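Local coordinates for protein mediator of RNA polymerase II transcription subunit 18 (Schizosaccharomyces pombe, PDB 3C0T) that serves as a subunit of the Mediator complex, the coactivator that conveys signals from gene-specific regulators to the RNA polymerase II machinery, at residues Gln2-Leu7 and Asp92-Arg97; Leu33-Val38 and Ser121-Ile126; Asn75-Met80 and Lys103-Ser108; Phe132-Thr137 and Thr190-Leu195. All coordinates share one frame; numbering follows the deposited sequence.

Contact 1: residues Gln2-Leu7 and Asp92-Arg97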
loop_
_atom_site.group_PDB
_atom_site.type_symbol
_atom_site.label_atom_id
_atom_site.label_comp_id
_atom_site.label_asym_id
_atom_site.label_seq_id
_atom_site.Cartn_x
_atom_site.Cartn_y
_atom_site.Cartn_z
ATOM N N GLN A 2 2.921 -2.102 14.772
ATOM C CA GLN A 2 1.816 -2.977 14.408
ATOM C C GLN A 2 0.784 -2.255 13.550
ATOM O O GLN A 2 0.324 -1.167 13.900
ATOM C CB GLN A 2 1.148 -3.495 15.685
ATOM C CG GLN A 2 0.797 -4.973 15.692
ATOM C CD GLN A 2 2.019 -5.867 15.647
ATOM O OE1 GLN A 2 2.976 -5.653 16.381
ATOM N NE2 GLN A 2 1.988 -6.880 14.788
ATOM N N GLU A 3 0.424 -2.857 12.419
ATOM C CA GLU A 3 -0.582 -2.264 11.548
ATOM C C GLU A 3 -1.885 -3.058 11.620
ATOM O O GLU A 3 -1.908 -4.250 11.310
ATOM C CB GLU A 3 -0.101 -2.223 10.088
ATOM C CG GLU A 3 -1.160 -1.663 9.128
ATOM C CD GLU A 3 -0.674 -1.539 7.688
ATOM O OE1 GLU A 3 0.304 -0.806 7.445
ATOM O OE2 GLU A 3 -1.274 -2.173 6.794
ATOM N N LEU A 4 -2.960 -2.402 12.047
ATOM C CA LEU A 4 -4.270 -3.049 12.104
ATOM C C LEU A 4 -4.979 -2.523 10.850
ATOM O O LEU A 4 -4.922 -1.323 10.558
ATOM C CB LEU A 4 -5.023 -2.658 13.383
ATOM C CG LEU A 4 -4.354 -3.121 14.687
ATOM C CD1 LEU A 4 -3.198 -2.175 15.036
ATOM C CD2 LEU A 4 -5.378 -3.137 15.827
ATOM N N TYR A 5 -5.646 -3.401 10.105
ATOM C CA TYR A 5 -6.255 -2.947 8.864
ATOM C C TYR A 5 -7.462 -3.731 8.384
ATOM O O TYR A 5 -7.801 -4.779 8.917
ATOM C CB TYR A 5 -5.193 -3.002 7.768
ATOM C CG TYR A 5 -4.785 -4.429 7.471
ATOM C CD1 TYR A 5 -5.457 -5.176 6.500
ATOM C CD2 TYR A 5 -3.784 -5.059 8.215
ATOM C CE1 TYR A 5 -5.149 -6.516 6.280
ATOM C CE2 TYR A 5 -3.462 -6.406 8.004
ATOM C CZ TYR A 5 -4.152 -7.127 7.038
ATOM O OH TYR A 5 -3.875 -8.460 6.840
ATOM N N LEU A 6 -8.078 -3.203 7.333
ATOM C CA LEU A 6 -9.227 -3.816 6.678
ATOM C C LEU A 6 -9.029 -3.534 5.203
ATOM O O LEU A 6 -8.512 -2.476 4.835
ATOM C CB LEU A 6 -10.538 -3.191 7.157
ATOM C CG LEU A 6 -10.947 -3.542 8.588
ATOM C CD1 LEU A 6 -12.216 -2.788 8.960
ATOM C CD2 LEU A 6 -11.163 -5.052 8.699
ATOM N N LEU A 7 -9.419 -4.481 4.362
ATOM C CA LEU A 7 -9.266 -4.317 2.928
ATOM C C LEU A 7 -10.585 -4.511 2.191
ATOM O O LEU A 7 -11.452 -5.272 2.622
ATOM C CB LEU A 7 -8.226 -5.302 2.392
ATOM C CG LEU A 7 -6.745 -4.940 2.538
ATOM C CD1 LEU A 7 -5.903 -6.120 2.110
ATOM C CD2 LEU A 7 -6.411 -3.732 1.681
ATOM N N ASP A 92 -12.765 -12.767 10.447
ATOM C CA ASP A 92 -13.936 -12.137 11.065
ATOM C C ASP A 92 -13.532 -11.059 12.073
ATOM O O ASP A 92 -14.346 -10.575 12.862
ATOM C CB ASP A 92 -14.815 -13.197 11.743
ATOM C CG ASP A 92 -15.517 -14.104 10.738
ATOM O OD1 ASP A 92 -16.190 -15.063 11.176
ATOM O OD2 ASP A 92 -15.401 -13.859 9.512
ATOM N N LYS A 93 -12.262 -10.683 12.021
ATOM C CA LYS A 93 -11.711 -9.657 12.890
ATOM C C LYS A 93 -10.808 -8.831 11.970
ATOM O O LYS A 93 -10.526 -9.257 10.849
ATOM C CB LYS A 93 -10.909 -10.326 14.009
ATOM C CG LYS A 93 -10.985 -9.619 15.346
ATOM C CD LYS A 93 -10.727 -10.587 16.495
ATOM C CE LYS A 93 -10.630 -9.853 17.836
ATOM N NZ LYS A 93 -11.819 -8.995 18.135
ATOM N N CYS A 94 -10.375 -7.652 12.406
ATOM C CA CYS A 94 -9.501 -6.836 11.560
ATOM C C CYS A 94 -8.134 -7.515 11.441
ATOM O O CYS A 94 -7.724 -8.256 12.330
ATOM C CB CYS A 94 -9.319 -5.439 12.152
ATOM S SG CYS A 94 -8.107 -5.366 13.489
ATOM N N GLY A 95 -7.428 -7.266 10.345
ATOM C CA GLY A 95 -6.128 -7.882 10.177
ATOM C C GLY A 95 -5.043 -7.167 10.959
ATOM O O GLY A 95 -5.179 -5.989 11.289
ATOM N N ILE A 96 -3.970 -7.886 11.269
ATOM C CA ILE A 96 -2.834 -7.317 11.986
ATOM C C ILE A 96 -1.539 -7.849 11.380
ATOM O O ILE A 96 -1.411 -9.051 11.127
ATOM C CB ILE A 96 -2.827 -7.695 13.491
ATOM C CG1 ILE A 96 -4.100 -7.208 14.176
ATOM C CG2 ILE A 96 -1.624 -7.047 14.179
ATOM C CD1 ILE A 96 -4.122 -7.501 15.667
ATOM N N ARG A 97 -0.583 -6.958 11.140
ATOM C CA ARG A 97 0.697 -7.374 10.595
ATOM C C ARG A 97 1.790 -6.440 11.085
ATOM O O ARG A 97 1.548 -5.255 11.312
ATOM C CB ARG A 97 0.672 -7.372 9.069
ATOM C CG ARG A 97 0.478 -6.007 8.477
ATOM C CD ARG A 97 0.702 -6.021 6.994
ATOM N NE ARG A 97 0.550 -4.679 6.446
ATOM C CZ ARG A 97 0.979 -4.308 5.246
ATOM N NH1 ARG A 97 1.589 -5.179 4.458
ATOM N NH2 ARG A 97 0.801 -3.060 4.840
#

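Contact 2: residues Leu33-Val38 and Ser121-Ile126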
loop_
_atom_site.group_PDB
_atom_site.type_symbol
_atom_site.label_atom_id
_atom_site.label_comp_id
_atom_site.label_asym_id
_atom_site.label_seq_id
_atom_site.Cartn_x
_atom_site.Cartn_y
_atom_site.Cartn_z
ATOM N N LEU A 33 0.713 9.552 -4.677
ATOM C CA LEU A 33 1.432 9.112 -5.870
ATOM C C LEU A 33 2.813 8.697 -5.368
ATOM O O LEU A 33 3.665 9.546 -5.105
ATOM C CB LEU A 33 1.553 10.220 -6.917
ATOM C CG LEU A 33 2.028 9.648 -8.263
ATOM C CD1 LEU A 33 0.931 8.759 -8.847
ATOM C CD2 LEU A 33 2.362 10.772 -9.236
ATOM N N GLU A 34 3.016 7.389 -5.223
ATOM C CA GLU A 34 4.276 6.852 -4.707
ATOM C C GLU A 34 4.970 5.880 -5.654
ATOM O O GLU A 34 4.318 5.145 -6.401
ATOM C CB GLU A 34 4.024 6.123 -3.376
ATOM C CG GLU A 34 3.179 6.901 -2.377
ATOM C CD GLU A 34 2.678 6.046 -1.216
ATOM O OE1 GLU A 34 2.402 4.838 -1.415
ATOM O OE2 GLU A 34 2.531 6.594 -0.103
ATOM N N PHE A 35 6.298 5.878 -5.614
ATOM C CA PHE A 35 7.075 4.955 -6.427
ATOM C C PHE A 35 7.673 3.957 -5.432
ATOM O O PHE A 35 8.368 4.350 -4.488
ATOM C CB PHE A 35 8.198 5.682 -7.170
ATOM C CG PHE A 35 8.721 4.926 -8.357
ATOM C CD1 PHE A 35 8.361 5.295 -9.652
ATOM C CD2 PHE A 35 9.540 3.819 -8.183
ATOM C CE1 PHE A 35 8.810 4.565 -10.762
ATOM C CE2 PHE A 35 9.996 3.078 -9.286
ATOM C CZ PHE A 35 9.627 3.456 -10.577
ATOM N N TRP A 36 7.382 2.676 -5.633
ATOM C CA TRP A 36 7.883 1.627 -4.755
ATOM C C TRP A 36 8.844 0.712 -5.486
ATOM O O TRP A 36 8.556 0.270 -6.599
ATOM C CB TRP A 36 6.738 0.750 -4.229
ATOM C CG TRP A 36 5.842 1.399 -3.233
ATOM C CD1 TRP A 36 4.803 2.245 -3.494
ATOM C CD2 TRP A 36 5.896 1.254 -1.805
ATOM N NE1 TRP A 36 4.209 2.632 -2.323
ATOM C CE2 TRP A 36 4.854 2.039 -1.270
ATOM C CE3 TRP A 36 6.722 0.536 -0.928
ATOM C CZ2 TRP A 36 4.607 2.129 0.108
ATOM C CZ3 TRP A 36 6.480 0.626 0.448
ATOM C CH2 TRP A 36 5.426 1.417 0.950
ATOM N N VAL A 37 9.981 0.428 -4.858
ATOM C CA VAL A 37 10.953 -0.501 -5.427
ATOM C C VAL A 37 11.227 -1.496 -4.298
ATOM O O VAL A 37 11.495 -1.107 -3.156
ATOM C CB VAL A 37 12.273 0.204 -5.878
ATOM C CG1 VAL A 37 11.949 1.523 -6.546
ATOM C CG2 VAL A 37 13.194 0.420 -4.699
ATOM N N VAL A 38 11.124 -2.780 -4.610
ATOM C CA VAL A 38 11.331 -3.812 -3.609
ATOM C C VAL A 38 12.625 -4.584 -3.841
ATOM O O VAL A 38 12.953 -4.926 -4.973
ATOM C CB VAL A 38 10.130 -4.784 -3.609
ATOM C CG1 VAL A 38 10.297 -5.835 -2.526
ATOM C CG2 VAL A 38 8.837 -4.002 -3.410
ATOM N N SER A 121 13.993 -6.745 -6.898
ATOM C CA SER A 121 12.959 -7.742 -7.150
ATOM C C SER A 121 11.943 -7.186 -8.150
ATOM O O SER A 121 11.861 -7.644 -9.292
ATOM C CB SER A 121 12.245 -8.116 -5.851
ATOM O OG SER A 121 11.156 -8.989 -6.114
ATOM N N HIS A 122 11.175 -6.189 -7.718
ATOM C CA HIS A 122 10.168 -5.568 -8.577
ATOM C C HIS A 122 9.871 -4.142 -8.128
ATOM O O HIS A 122 10.323 -3.701 -7.069
ATOM C CB HIS A 122 8.873 -6.381 -8.554
ATOM C CG HIS A 122 8.316 -6.591 -7.180
ATOM N ND1 HIS A 122 8.946 -7.373 -6.233
ATOM C CD2 HIS A 122 7.191 -6.122 -6.590
ATOM C CE1 HIS A 122 8.232 -7.377 -5.122
ATOM N NE2 HIS A 122 7.162 -6.626 -5.312
ATOM N N GLU A 123 9.112 -3.424 -8.948
ATOM C CA GLU A 123 8.743 -2.057 -8.633
ATOM C C GLU A 123 7.364 -1.746 -9.189
ATOM O O GLU A 123 6.900 -2.386 -10.136
ATOM C CB GLU A 123 9.753 -1.076 -9.225
ATOM C CG GLU A 123 9.824 -1.100 -10.751
ATOM C CD GLU A 123 10.762 -0.043 -11.299
ATOM O OE1 GLU A 123 11.749 0.286 -10.612
ATOM O OE2 GLU A 123 10.523 0.454 -12.417
ATOM N N TYR A 124 6.708 -0.762 -8.588
ATOM C CA TYR A 124 5.393 -0.351 -9.049
ATOM C C TYR A 124 5.076 1.040 -8.536
ATOM O O TYR A 124 5.821 1.620 -7.737
ATOM C CB TYR A 124 4.297 -1.341 -8.602
ATOM C CG TYR A 124 4.289 -1.640 -7.124
ATOM C CD1 TYR A 124 5.133 -2.607 -6.591
ATOM C CD2 TYR A 124 3.462 -0.925 -6.250
ATOM C CE1 TYR A 124 5.165 -2.859 -5.224
ATOM C CE2 TYR A 124 3.478 -1.168 -4.880
ATOM C CZ TYR A 124 4.335 -2.139 -4.372
ATOM O OH TYR A 124 4.359 -2.401 -3.021
ATOM N N ILE A 125 3.962 1.570 -9.012
ATOM C CA ILE A 125 3.525 2.898 -8.642
ATOM C C ILE A 125 2.139 2.831 -8.012
ATOM O O ILE A 125 1.293 2.045 -8.441
ATOM C CB ILE A 125 3.498 3.805 -9.894
ATOM C CG1 ILE A 125 4.935 4.152 -10.295
ATOM C CG2 ILE A 125 2.660 5.056 -9.634
ATOM C CD1 ILE A 125 5.049 4.926 -11.597
ATOM N N ILE A 126 1.925 3.627 -6.968
ATOM C CA ILE A 126 0.628 3.673 -6.307
ATOM C C ILE A 126 -0.002 5.032 -6.583
ATOM O O ILE A 126 0.600 6.087 -6.330
ATOM C CB ILE A 126 0.716 3.488 -4.768
ATOM C CG1 ILE A 126 1.226 2.082 -4.419
ATOM C CG2 ILE A 126 -0.667 3.681 -4.148
ATOM C CD1 ILE A 126 0.406 0.955 -5.028
#

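Contact 3: residues Asn75-Met80 and Lys103-Ser108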
loop_
_atom_site.group_PDB
_atom_site.type_symbol
_atom_site.label_atom_id
_atom_site.label_comp_id
_atom_site.label_asym_id
_atom_site.label_seq_id
_atom_site.Cartn_x
_atom_site.Cartn_y
_atom_site.Cartn_z
ATOM N N ASN A 75 17.619 12.512 -5.929
ATOM C CA ASN A 75 17.157 13.737 -5.285
ATOM C C ASN A 75 15.903 13.497 -4.445
ATOM O O ASN A 75 15.069 14.395 -4.307
ATOM C CB ASN A 75 16.850 14.808 -6.337
ATOM C CG ASN A 75 18.102 15.439 -6.908
ATOM O OD1 ASN A 75 18.958 14.753 -7.466
ATOM N ND2 ASN A 75 18.216 16.756 -6.768
ATOM N N THR A 76 15.767 12.295 -3.883
ATOM C CA THR A 76 14.588 11.983 -3.076
ATOM C C THR A 76 14.897 11.360 -1.731
ATOM O O THR A 76 15.993 10.849 -1.480
ATOM C CB THR A 76 13.630 10.987 -3.777
ATOM O OG1 THR A 76 13.509 11.313 -5.164
ATOM C CG2 THR A 76 12.243 11.047 -3.132
ATOM N N GLN A 77 13.889 11.407 -0.873
ATOM C CA GLN A 77 13.964 10.816 0.442
ATOM C C GLN A 77 13.161 9.532 0.278
ATOM O O GLN A 77 12.067 9.546 -0.288
ATOM C CB GLN A 77 13.305 11.734 1.472
ATOM C CG GLN A 77 13.446 11.255 2.908
ATOM C CD GLN A 77 12.983 12.287 3.918
ATOM O OE1 GLN A 77 13.138 12.099 5.125
ATOM N NE2 GLN A 77 12.409 13.384 3.430
ATOM N N TRP A 78 13.716 8.421 0.739
ATOM C CA TRP A 78 13.029 7.147 0.637
ATOM C C TRP A 78 12.641 6.633 2.000
ATOM O O TRP A 78 13.397 6.757 2.954
ATOM C CB TRP A 78 13.920 6.082 -0.004
ATOM C CG TRP A 78 14.236 6.291 -1.440
ATOM C CD1 TRP A 78 15.250 7.042 -1.958
ATOM C CD2 TRP A 78 13.541 5.728 -2.555
ATOM N NE1 TRP A 78 15.233 6.978 -3.330
ATOM C CE2 TRP A 78 14.194 6.175 -3.723
ATOM C CE3 TRP A 78 12.430 4.883 -2.680
ATOM C CZ2 TRP A 78 13.770 5.808 -5.006
ATOM C CZ3 TRP A 78 12.009 4.520 -3.952
ATOM C CH2 TRP A 78 12.681 4.981 -5.099
ATOM N N SER A 79 11.447 6.071 2.095
ATOM C CA SER A 79 11.020 5.466 3.338
ATOM C C SER A 79 11.317 3.997 3.074
ATOM O O SER A 79 11.064 3.486 1.979
ATOM C CB SER A 79 9.535 5.690 3.579
ATOM O OG SER A 79 9.309 6.999 4.065
ATOM N N MET A 80 11.882 3.325 4.061
ATOM C CA MET A 80 12.241 1.929 3.902
ATOM C C MET A 80 11.367 1.070 4.802
ATOM O O MET A 80 11.325 1.267 6.015
ATOM C CB MET A 80 13.715 1.769 4.239
ATOM C CG MET A 80 14.340 0.481 3.795
ATOM S SD MET A 80 16.135 0.687 3.792
ATOM C CE MET A 80 16.444 0.869 5.529
ATOM N N LYS A 103 13.281 6.175 7.481
ATOM C CA LYS A 103 13.450 7.054 6.326
ATOM C C LYS A 103 14.932 7.292 6.070
ATOM O O LYS A 103 15.663 7.664 6.985
ATOM C CB LYS A 103 12.756 8.388 6.584
ATOM C CG LYS A 103 11.273 8.254 6.853
ATOM C CD LYS A 103 10.627 9.608 7.102
ATOM C CE LYS A 103 9.125 9.465 7.305
ATOM N NZ LYS A 103 8.476 10.781 7.574
ATOM N N LEU A 104 15.387 7.080 4.840
ATOM C CA LEU A 104 16.799 7.287 4.555
ATOM C C LEU A 104 17.087 8.156 3.344
ATOM O O LEU A 104 16.362 8.127 2.352
ATOM C CB LEU A 104 17.523 5.944 4.425
ATOM C CG LEU A 104 17.327 5.052 3.203
ATOM C CD1 LEU A 104 18.092 3.751 3.426
ATOM C CD2 LEU A 104 15.855 4.767 2.983
ATOM N N THR A 105 18.165 8.929 3.447
ATOM C CA THR A 105 18.604 9.850 2.403
ATOM C C THR A 105 20.130 9.831 2.239
ATOM O O THR A 105 20.822 9.078 2.928
ATOM C CB THR A 105 18.144 11.288 2.727
ATOM O OG1 THR A 105 18.422 11.586 4.103
ATOM C CG2 THR A 105 16.659 11.433 2.488
ATOM N N ASN A 106 20.630 10.658 1.315
ATOM C CA ASN A 106 22.064 10.796 1.005
ATOM C C ASN A 106 22.577 10.019 -0.216
ATOM O O ASN A 106 22.920 8.838 -0.116
ATOM C CB ASN A 106 22.928 10.434 2.222
ATOM C CG ASN A 106 23.109 11.596 3.177
ATOM O OD1 ASN A 106 22.141 12.264 3.556
ATOM N ND2 ASN A 106 24.355 11.841 3.581
ATOM N N GLY A 107 22.640 10.695 -1.363
ATOM C CA GLY A 107 23.135 10.071 -2.582
ATOM C C GLY A 107 22.162 9.150 -3.300
ATOM O O GLY A 107 21.209 9.604 -3.939
ATOM N N SER A 108 22.412 7.847 -3.207
ATOM C CA SER A 108 21.552 6.857 -3.843
ATOM C C SER A 108 21.309 5.675 -2.912
ATOM O O SER A 108 22.116 4.742 -2.848
ATOM C CB SER A 108 22.182 6.368 -5.149
ATOM O OG SER A 108 21.379 5.371 -5.758
#

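Contact 4: residues Phe132-Thr137 and Thr190-Leu195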
loop_
_atom_site.group_PDB
_atom_site.type_symbol
_atom_site.label_atom_id
_atom_site.label_comp_id
_atom_site.label_asym_id
_atom_site.label_seq_id
_atom_site.Cartn_x
_atom_site.Cartn_y
_atom_site.Cartn_z
ATOM N N PHE A 132 -9.067 10.472 6.213
ATOM C CA PHE A 132 -8.792 10.228 7.630
ATOM C C PHE A 132 -10.071 10.376 8.444
ATOM O O PHE A 132 -10.933 11.193 8.115
ATOM C CB PHE A 132 -7.758 11.227 8.179
ATOM C CG PHE A 132 -6.687 11.603 7.192
ATOM C CD1 PHE A 132 -6.942 12.546 6.191
ATOM C CD2 PHE A 132 -5.439 10.971 7.218
ATOM C CE1 PHE A 132 -5.963 12.852 5.214
ATOM C CE2 PHE A 132 -4.452 11.267 6.249
ATOM C CZ PHE A 132 -4.717 12.206 5.247
ATOM N N PHE A 133 -10.187 9.583 9.504
ATOM C CA PHE A 133 -11.339 9.642 10.397
ATOM C C PHE A 133 -11.133 8.656 11.553
ATOM O O PHE A 133 -10.512 7.598 11.376
ATOM C CB PHE A 133 -12.627 9.319 9.634
ATOM C CG PHE A 133 -13.809 10.143 10.067
ATOM C CD1 PHE A 133 -13.777 11.534 9.973
ATOM C CD2 PHE A 133 -14.956 9.534 10.574
ATOM C CE1 PHE A 133 -14.874 12.315 10.378
ATOM C CE2 PHE A 133 -16.062 10.302 10.983
ATOM C CZ PHE A 133 -16.013 11.698 10.882
ATOM N N PHE A 134 -11.632 9.016 12.737
ATOM C CA PHE A 134 -11.500 8.174 13.926
ATOM C C PHE A 134 -10.076 7.693 14.109
ATOM O O PHE A 134 -9.847 6.534 14.473
ATOM C CB PHE A 134 -12.428 6.958 13.836
ATOM C CG PHE A 134 -13.881 7.293 14.007
ATOM C CD1 PHE A 134 -14.812 6.931 13.038
ATOM C CD2 PHE A 134 -14.318 7.981 15.141
ATOM C CE1 PHE A 134 -16.166 7.247 13.194
ATOM C CE2 PHE A 134 -15.662 8.304 15.310
ATOM C CZ PHE A 134 -16.591 7.939 14.337
ATOM N N ASP A 135 -9.118 8.576 13.843
ATOM C CA ASP A 135 -7.711 8.223 13.980
ATOM C C ASP A 135 -7.233 7.073 13.104
ATOM O O ASP A 135 -6.282 6.369 13.451
ATOM C CB ASP A 135 -7.402 7.885 15.428
ATOM C CG ASP A 135 -6.704 9.000 16.129
ATOM O OD1 ASP A 135 -7.351 10.047 16.373
ATOM O OD2 ASP A 135 -5.497 8.824 16.420
ATOM N N THR A 136 -7.902 6.856 11.982
ATOM C CA THR A 136 -7.487 5.800 11.072
ATOM C C THR A 136 -7.331 6.443 9.701
ATOM O O THR A 136 -7.833 7.544 9.461
ATOM C CB THR A 136 -8.535 4.669 10.964
ATOM O OG1 THR A 136 -9.656 5.139 10.207
ATOM C CG2 THR A 136 -9.000 4.232 12.338
ATOM N N THR A 137 -6.631 5.758 8.808
ATOM C CA THR A 137 -6.413 6.256 7.464
ATOM C C THR A 137 -7.118 5.329 6.490
ATOM O O THR A 137 -7.073 4.102 6.635
ATOM C CB THR A 137 -4.912 6.281 7.112
ATOM O OG1 THR A 137 -4.234 7.198 7.977
ATOM C CG2 THR A 137 -4.705 6.716 5.661
ATOM N N THR A 190 -13.421 -0.594 13.634
ATOM C CA THR A 190 -14.816 -1.019 13.636
ATOM C C THR A 190 -15.757 0.144 13.325
ATOM O O THR A 190 -16.739 -0.023 12.610
ATOM C CB THR A 190 -15.199 -1.657 14.987
ATOM O OG1 THR A 190 -14.613 -2.960 15.067
ATOM C CG2 THR A 190 -16.707 -1.783 15.129
ATOM N N LYS A 191 -15.450 1.318 13.862
ATOM C CA LYS A 191 -16.267 2.495 13.617
ATOM C C LYS A 191 -16.215 2.876 12.130
ATOM O O LYS A 191 -17.246 3.150 11.515
ATOM C CB LYS A 191 -15.763 3.675 14.456
ATOM C CG LYS A 191 -15.758 3.458 15.974
ATOM C CD LYS A 191 -15.366 4.759 16.661
ATOM C CE LYS A 191 -15.326 4.649 18.178
ATOM N NZ LYS A 191 -14.074 4.050 18.699
ATOM N N VAL A 192 -15.010 2.900 11.559
ATOM C CA VAL A 192 -14.841 3.252 10.154
ATOM C C VAL A 192 -15.524 2.211 9.266
ATOM O O VAL A 192 -16.137 2.549 8.263
ATOM C CB VAL A 192 -13.336 3.353 9.789
ATOM C CG1 VAL A 192 -13.161 3.715 8.320
ATOM C CG2 VAL A 192 -12.673 4.391 10.668
ATOM N N LYS A 193 -15.428 0.943 9.649
ATOM C CA LYS A 193 -16.046 -0.132 8.886
ATOM C C LYS A 193 -17.551 0.081 8.714
ATOM O O LYS A 193 -18.063 0.006 7.592
ATOM C CB LYS A 193 -15.804 -1.478 9.573
ATOM C CG LYS A 193 -16.314 -2.698 8.806
ATOM C CD LYS A 193 -16.234 -3.942 9.682
ATOM C CE LYS A 193 -16.162 -5.229 8.866
ATOM N NZ LYS A 193 -17.343 -5.426 7.980
ATOM N N THR A 194 -18.270 0.338 9.806
ATOM C CA THR A 194 -19.708 0.530 9.675
ATOM C C THR A 194 -19.998 1.850 8.976
ATOM O O THR A 194 -21.008 1.990 8.290
ATOM C CB THR A 194 -20.462 0.467 11.053
ATOM O OG1 THR A 194 -20.968 1.761 11.399
ATOM C CG2 THR A 194 -19.555 -0.030 12.137
ATOM N N LEU A 195 -19.109 2.819 9.129
ATOM C CA LEU A 195 -19.318 4.096 8.459
ATOM C C LEU A 195 -19.231 3.933 6.927
ATOM O O LEU A 195 -19.873 4.682 6.194
ATOM C CB LEU A 195 -18.279 5.123 8.917
ATOM C CG LEU A 195 -18.773 6.515 9.319
ATOM C CD1 LEU A 195 -17.596 7.483 9.313
ATOM C CD2 LEU A 195 -19.834 6.993 8.365
#

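Contact 1: residues Gln2-Leu7 and Asp92-Arg97
Glu3 OE2 is gripped by two nitrogens of Arg97, NH2 at 3.0 Å and, more weakly, NE at 3.1 Å. NH2 comes in on the syn side but 35° out of the carboxylate plane. The two side chains run side by side and point the same way, while their flat ends are turned 67° against each other. NH2 also makes a weak bond to OE1, and Arg97 has a long, weak ion pair with Glu83. Glu3 keeps CG anti to its own N (chi1 177°), and the extended chain carries the carboxylate to the guanidinium edge. The two backbones form an antiparallel ladder, with Glu3–Arg97 and Tyr5–Gly95 as hydrogen-bonded pairs. Tyr5 folds its ring across the neighbouring strand. Gly95 CA sits over one face, 4.0 Å from the ring centroid, and a CB at this position would collide with Tyr5 CZ. The phenol OH is hydrogen-bonded to Val205 O near the C-terminus. On the face of Leu4 the contact is apolar: Leu4 CG meets Ile96 CG1 at 4.1 Å, and helix 179-196 packs on Leu4. Gln2 CG adds a 3.5 Å contact with Ile96 CG2. The opposite face combines the Glu3–Arg97 ion pair with the Tyr5 ring on Gly95, and the buried charges probably balance each other.

Contact 2: residues Leu33-Val38 and Ser121-Ile126
The Tyr124 ring carries Trp36 CB over one face, 3.9 Å from its centroid, with Ile126 CG1 at its edge. Tyr124 CG sits between its backbone N and carbonyl carbon (chi1 52°), laying the ring toward Trp36. The indole and phenol planes are 8° apart but barely overlap; Tyr124 OH lies over one indole face, near the rim. His122 takes Val38 CB over one face, with Ser121 OG at its edge. Phe35 has Tyr124 O over one face and Glu123 OE1 at its edge, 3.6 Å from CE2. This is an antiparallel strand pair of the large sheet, with a classic beta bulge where Ser121 and His122 both face Val38. Trp36 NE1 donates to Glu34 OE1 at 3.0 Å, from above the carboxylate plane; Arg139 salt-bridges the same oxygen. A leucine at Trp36 offers no N-H, so Glu34 OE1 would probably be held by one partner fewer and the flat contact with Tyr124 reduced. Another protein chain packs on Tyr124, and its backbone is hydrogen-bonded to His122 NE2.

Contact 3: residues Asn75-Met80 and Lys103-Ser108
Trp78 and Leu104 form a hydrogen-bonded antiparallel pair, with Leu104 N to Trp78 O at 2.8 Å and the return bond from Trp78 N to Leu104 O at 3.1 Å. The pair belongs to the open end of the beta hairpin made by strands 78-83 and 95-104. Ser79 and Lys103 follow as a non-hydrogen-bonded pair. Leu104 does most of the side-chain work. Its CG lies between its backbone N and carbonyl carbon (chi1 73°). Both methyls touch Met80, and CD2 also packs on Trp78 CB at 3.8 Å. CD1 meets Met80 SD at 3.7 Å, the two side chains crossing at about a right angle. The indole leads away from this strand pair toward strand 56-61 and helix 109-115, and its NE1 is hydrogen-bonded to Ser73 O. On the other face the long chain of Lys103 runs past Ser79, whose OG is 3.6 Å from Lys103 CG. On the exposed side, Thr105 CG2 lies against Gln77 CG at 3.2 Å.

Contact 4: residues Phe132-Thr137 and Thr190-Leu195
A type I' turn from Phe133 to Thr136 links strands 118-133 and 136-146, and this hairpin tip packs against the last turns of helix 179-196. The Phe134 ring meets Lys191 over one face. Lys191 CD lies 3.8 Å from the ring centroid, and CB sits 3.7 Å from Phe134 CD1. This is a CH-pi contact with the aliphatic part of the chain; the amine bends off at chi4 (81°) and has a weak hydrogen bond to Asn188. Val192 CG2 comes to the edge of the same ring. Leu195 CD1 touches both phenylalanine rings, 3.6 Å from Phe133 CD2 and 4.1 Å from Phe134 CE1. Within the turn, Phe133 O accepts two bonds from Thr136, one from N at 2.8 Å and one from OG1 at 2.9 Å. The hydroxyl also faces Val192 CG2, which lies 3.1 Å from OG1. A valine in place of Thr136 has no hydroxyl, so Phe133 O would probably lose its second donor and the turn be less tightly tied. Helix and turn therefore meet mostly through carbon surfaces, while Phe133 O is satisfied inside the turn by Thr136, and Asp135 O by Thr171 OG1.

Overall arrangement
Contacts 1, 2 and 3 pair strands of the same antiparallel sheet, whereas contact 4 lays a hairpin turn on a helix. Contacts 1 and 2 are buried, contact 4 partly so, and contact 3 lies at the surface. Strand 95-104 serves both contact 1 and contact 3, near its two ends, their centres 28 Å apart. Strand 118-133 likewise joins contacts 2 and 4. Contact 1 touches contact 4 where Leu6 CD1 meets Lys193 CB, and contact 2 touches contact 3 through Trp78, which packs on Val37. The chemistry shifts with place: a cross-strand salt bridge in contact 1, aromatic faces in contact 2, backbone bonds with Leu104–Met80 packing in contact 3, apolar packing in contact 4.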